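Local coordinates for novel protein similar to vertebrate potassium voltage-gated channel, subfamily H (Eag-related) family (Danio rerio, PDB 3UKN) that probably forms, as part of a tetramer, the pore of a voltage-gated delayed-rectifier potassium channel, here represented by its cytoplasmic C-linker and cyclic nucleotide-binding homology domain, at residues L96-S101 with Q171-K176; V122-M127 with Y167-Y172. One frame throughout, in Å; residues are numbered along the deposited sequence.

Interaction 1. Residues L96-S101 with Q171-K176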
# COMPACT_ATOMS: atom_id res chain seq x y z
N LEU B 96 -11.13 1.23 12.32
CA LEU B 96 -9.96 0.37 12.20
C LEU B 96 -9.07 0.63 10.96
O LEU B 96 -7.97 0.11 10.87
CB LEU B 96 -10.38 -1.11 12.26
CG LEU B 96 -11.02 -1.60 13.56
CD1 LEU B 96 -11.67 -2.96 13.38
CD2 LEU B 96 -10.00 -1.62 14.69
N ILE B 97 -9.56 1.43 10.00
CA ILE B 97 -8.78 1.75 8.79
C ILE B 97 -8.38 3.23 8.74
O ILE B 97 -7.92 3.73 7.72
CB ILE B 97 -9.53 1.37 7.45
CG1 ILE B 97 -10.80 2.22 7.26
CG2 ILE B 97 -9.82 -0.15 7.37
CD1 ILE B 97 -11.54 2.00 5.92
N ILE B 98 -8.55 3.92 9.86
CA ILE B 98 -8.17 5.33 9.93
C ILE B 98 -6.68 5.46 10.25
O ILE B 98 -6.18 4.80 11.14
CB ILE B 98 -9.01 6.10 11.01
CG1 ILE B 98 -10.47 6.19 10.59
CG2 ILE B 98 -8.44 7.48 11.27
CD1 ILE B 98 -11.32 6.90 11.59
N LYS B 99 -5.99 6.33 9.52
CA LYS B 99 -4.55 6.53 9.68
C LYS B 99 -4.30 7.96 10.08
O LYS B 99 -5.20 8.80 10.01
CB LYS B 99 -3.82 6.30 8.36
CG LYS B 99 -4.21 5.03 7.63
CD LYS B 99 -3.34 3.89 8.09
CE LYS B 99 -3.64 2.63 7.29
NZ LYS B 99 -2.80 1.50 7.79
N THR B 100 -3.05 8.25 10.44
CA THR B 100 -2.66 9.58 10.85
C THR B 100 -1.28 9.90 10.29
O THR B 100 -0.50 9.00 9.97
CB THR B 100 -2.57 9.67 12.37
OG1 THR B 100 -1.63 8.71 12.85
CG2 THR B 100 -3.94 9.39 13.00
N SER B 101 -0.97 11.19 10.15
CA SER B 101 0.36 11.57 9.71
C SER B 101 0.65 13.00 10.10
O SER B 101 -0.23 13.86 10.02
CB SER B 101 0.54 11.40 8.19
OG SER B 101 1.85 11.80 7.78
N GLN B 171 -5.66 13.08 10.11
CA GLN B 171 -6.21 11.73 10.04
C GLN B 171 -6.81 11.56 8.66
O GLN B 171 -7.12 12.55 7.99
CB GLN B 171 -7.30 11.51 11.08
CG GLN B 171 -6.80 11.50 12.49
CD GLN B 171 -7.89 11.20 13.49
OE1 GLN B 171 -9.05 10.97 13.13
NE2 GLN B 171 -7.52 11.19 14.76
N TYR B 172 -7.02 10.32 8.25
CA TYR B 172 -7.56 10.08 6.92
C TYR B 172 -7.99 8.64 6.74
O TYR B 172 -7.58 7.74 7.49
CB TYR B 172 -6.52 10.47 5.85
CG TYR B 172 -5.28 9.60 5.79
CD1 TYR B 172 -5.23 8.46 4.98
CD2 TYR B 172 -4.14 9.92 6.54
CE1 TYR B 172 -4.06 7.65 4.92
CE2 TYR B 172 -2.97 9.12 6.48
CZ TYR B 172 -2.95 7.99 5.68
OH TYR B 172 -1.80 7.22 5.63
N ILE B 173 -8.82 8.43 5.73
CA ILE B 173 -9.28 7.12 5.31
C ILE B 173 -9.18 7.09 3.77
O ILE B 173 -9.62 8.03 3.09
CB ILE B 173 -10.73 6.92 5.70
CG1 ILE B 173 -10.91 7.16 7.19
CG2 ILE B 173 -11.20 5.53 5.31
CD1 ILE B 173 -12.30 6.82 7.69
N SER B 174 -8.58 6.03 3.23
CA SER B 174 -8.40 5.91 1.79
C SER B 174 -9.76 5.75 1.16
O SER B 174 -10.67 5.17 1.77
CB SER B 174 -7.56 4.68 1.45
OG SER B 174 -8.24 3.50 1.85
N LEU B 175 -9.90 6.24 -0.06
CA LEU B 175 -11.16 6.07 -0.79
C LEU B 175 -11.43 4.59 -1.02
O LEU B 175 -12.57 4.14 -0.99
CB LEU B 175 -11.12 6.81 -2.13
CG LEU B 175 -10.93 8.31 -1.98
CD1 LEU B 175 -11.27 9.03 -3.29
CD2 LEU B 175 -11.80 8.82 -0.79
N LYS B 176 -10.36 3.84 -1.25
CA LYS B 176 -10.49 2.40 -1.46
C LYS B 176 -11.10 1.75 -0.22
O LYS B 176 -12.07 1.01 -0.33
CB LYS B 176 -9.11 1.81 -1.75
CG LYS B 176 -9.10 0.35 -2.20
CD LYS B 176 -7.65 -0.09 -2.42
CE LYS B 176 -7.44 -1.57 -2.15
NZ LYS B 176 -8.09 -2.44 -3.18
O HOH W 1 -7.69 3.99 5.21
O HOH W 2 0.05 7.27 7.89
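Lys-99 and Tyr-172 meet as an antiparallel hydrogen-bonded pair. Lys-99 N donates to Tyr-172 O at 2.9 Å, nearly straight at 173°. The return bond, Tyr-172 N to Lys-99 O, is 3.0 Å and more bent at 139°. Lys-99 O also takes a CA-H...O contact from Gln-171 CA at 3.1 Å. On the tyrosine side of the sheet, Lys-99 CB lies over one face of the Tyr-172 ring, 3.6 Å from its centroid, in a CH-pi contact. The ring gets there because its CG sits between the backbone N and the carbonyl carbon (chi1 68°). On the other side, Thr-100 CG2 and Gln-171 CG run alongside each other, 3.6 Å apart. This pairing joins strand 99-103, at one edge of a sheet of the beta roll within this chain, to strand 168-174. Where the pairing ends, two branches of Ile-173 meet two isoleucines: CD1 presses on Ile-98 CG1 at 3.5 Å, a tight contact, and CG2 meets Ile-97 CD1. Water 2 donates to Thr-100 O and is hydrogen-bonded to Tyr-172 OH. Ser-174 is the N-cap of helix 175-184, with OG bonded to Gly-177 N. Farther out, Lys-99 NZ forms a salt bridge with Asp-53 and bonds Ser-55 O. Tyr-172 OH is hydrogen-bonded to Asp-53 N, and the Gln-171 amide to Glu-76 and Leu-77 N.

Interaction 2. Residues V122-M127 with Y167-Y172; sequences VCSGSM and YCDLQY
A classic beta bulge joins the end of strand 118-122 to strand 168-174: Cys-123 and Ser-124 both face Asp-169. Asp-169 O accepts two backbone N-H groups. Cys-123 N, at 2.8 Å, comes nearly end-on to the carbonyl, while Ser-124 N, at 3.3 Å, lies in the carbonyl plane on a lone pair. Asp-169 N donates back to Ser-124 O at 3.0 Å, from above the carbonyl plane. Ser-124 OG stands 3.1 Å from Asp-169 CB, and water 3 links that hydroxyl to Tyr-167 O. The bulge lies at a corner of the beta roll, where the chain leaves one sheet and heads for strand 127-131 of the other. Gly-125 sits in this turn with phi 96° and psi 176°, a backbone shape suited to glycine, and its CA comes 3.4 Å from Tyr-167 O. On the inner side, Leu-170 CD2 meets Val-122 CG2 and Met-127 SD, each at 4.0 Å. The methionine reaches it tip to tip, its chain bent at chi3 (81°), and its CG packs on Cys-168 SG. Leu-109 of strand 108-110 touches both Met-127 and Leu-170. On the other side, Cys-123 SG rests against Gln-171 CG at 3.4 Å.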
# COMPACT_ATOMS: atom_id res chain seq x y z
N VAL B 122 -8.21 17.41 9.58
CA VAL B 122 -7.20 18.14 10.36
C VAL B 122 -7.45 18.05 11.88
O VAL B 122 -8.41 18.64 12.37
CB VAL B 122 -7.16 19.63 9.96
CG1 VAL B 122 -5.91 20.31 10.51
CG2 VAL B 122 -7.22 19.77 8.46
N CYS B 123 -6.60 17.34 12.62
CA CYS B 123 -6.68 17.32 14.10
C CYS B 123 -5.98 18.51 14.74
O CYS B 123 -6.37 18.96 15.80
CB CYS B 123 -6.08 16.05 14.71
SG CYS B 123 -6.69 14.50 14.08
N SER B 124 -4.91 18.99 14.11
CA SER B 124 -4.28 20.23 14.55
C SER B 124 -3.46 20.82 13.42
O SER B 124 -3.16 20.14 12.43
CB SER B 124 -3.39 19.98 15.77
OG SER B 124 -2.48 18.94 15.49
N GLY B 125 -3.11 22.09 13.56
CA GLY B 125 -2.33 22.76 12.55
C GLY B 125 -3.19 23.55 11.60
O GLY B 125 -4.42 23.52 11.67
N SER B 126 -2.54 24.27 10.70
CA SER B 126 -3.25 25.04 9.70
C SER B 126 -2.72 24.71 8.31
O SER B 126 -1.57 24.28 8.16
CB SER B 126 -3.12 26.53 9.98
OG SER B 126 -3.54 26.80 11.31
N MET B 127 -3.56 24.91 7.31
CA MET B 127 -3.19 24.62 5.93
C MET B 127 -3.88 25.60 5.02
O MET B 127 -4.93 26.15 5.37
CB MET B 127 -3.66 23.22 5.54
CG MET B 127 -3.65 22.23 6.68
SD MET B 127 -3.90 20.59 6.04
CE MET B 127 -2.25 20.21 5.49
N TYR B 167 3.11 23.03 11.24
CA TYR B 167 3.09 21.61 11.57
C TYR B 167 1.66 21.18 11.76
O TYR B 167 0.91 21.84 12.50
CB TYR B 167 3.94 21.34 12.81
CG TYR B 167 5.40 21.44 12.50
CD1 TYR B 167 6.05 20.39 11.85
CD2 TYR B 167 6.13 22.58 12.79
CE1 TYR B 167 7.38 20.46 11.52
CE2 TYR B 167 7.48 22.67 12.46
CZ TYR B 167 8.10 21.60 11.82
OH TYR B 167 9.43 21.63 11.47
N CYS B 168 1.27 20.11 11.07
CA CYS B 168 -0.10 19.60 11.08
C CYS B 168 -0.20 18.14 11.49
O CYS B 168 0.68 17.33 11.20
CB CYS B 168 -0.73 19.72 9.69
SG CYS B 168 -1.04 21.38 9.13
N ASP B 169 -1.29 17.82 12.17
CA ASP B 169 -1.60 16.45 12.52
C ASP B 169 -2.90 16.04 11.82
O ASP B 169 -3.98 16.55 12.13
CB ASP B 169 -1.74 16.32 14.03
CG ASP B 169 -1.81 14.88 14.49
OD1 ASP B 169 -2.31 14.03 13.72
OD2 ASP B 169 -1.37 14.61 15.62
N LEU B 170 -2.78 15.11 10.88
CA LEU B 170 -3.89 14.73 10.03
C LEU B 170 -4.36 13.30 10.27
O LEU B 170 -3.56 12.43 10.60
CB LEU B 170 -3.47 14.87 8.57
CG LEU B 170 -3.00 16.27 8.16
CD1 LEU B 170 -2.30 16.21 6.81
CD2 LEU B 170 -4.18 17.20 8.10
N GLN B 171 -5.66 13.08 10.11
CA GLN B 171 -6.21 11.73 10.04
C GLN B 171 -6.81 11.56 8.66
O GLN B 171 -7.12 12.55 7.99
CB GLN B 171 -7.30 11.51 11.08
CG GLN B 171 -6.80 11.50 12.49
CD GLN B 171 -7.89 11.20 13.49
OE1 GLN B 171 -9.05 10.97 13.13
NE2 GLN B 171 -7.52 11.19 14.76
N TYR B 172 -7.02 10.32 8.25
CA TYR B 172 -7.56 10.08 6.92
C TYR B 172 -7.99 8.64 6.74
O TYR B 172 -7.58 7.74 7.49
CB TYR B 172 -6.52 10.47 5.85
CG TYR B 172 -5.28 9.60 5.79
CD1 TYR B 172 -5.23 8.46 4.98
CD2 TYR B 172 -4.14 9.92 6.54
CE1 TYR B 172 -4.06 7.65 4.92
CE2 TYR B 172 -2.97 9.12 6.48
CZ TYR B 172 -2.95 7.99 5.68
OH TYR B 172 -1.80 7.22 5.63
O HOH W 3 0.21 20.28 14.71

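In the fold
Both interactions use strand 168-174, and they share Gln-171 and Tyr-172. Interaction 1 pairs it with strand 99-103, and interaction 2 with the end of strand 118-122, its neighbour on the other side. Their centres are about 13 Å apart. Ser-101 N probably bonds Leu-170 O, which ties the segments of interaction 1 to the strand of interaction 2. Both are partly buried, but the centre of interaction 1 lies nearer the chain centre, about 6 Å against 11 Å. Its short antiparallel pairing has no bulge, and the side chains of Lys-99, Gln-171 and Tyr-172 bond residues earlier in the chain. Interaction 2 has irregular pairing at a corner, with Met-127, Cys-168 and aliphatic groups buried and Tyr-167 exposed at the end.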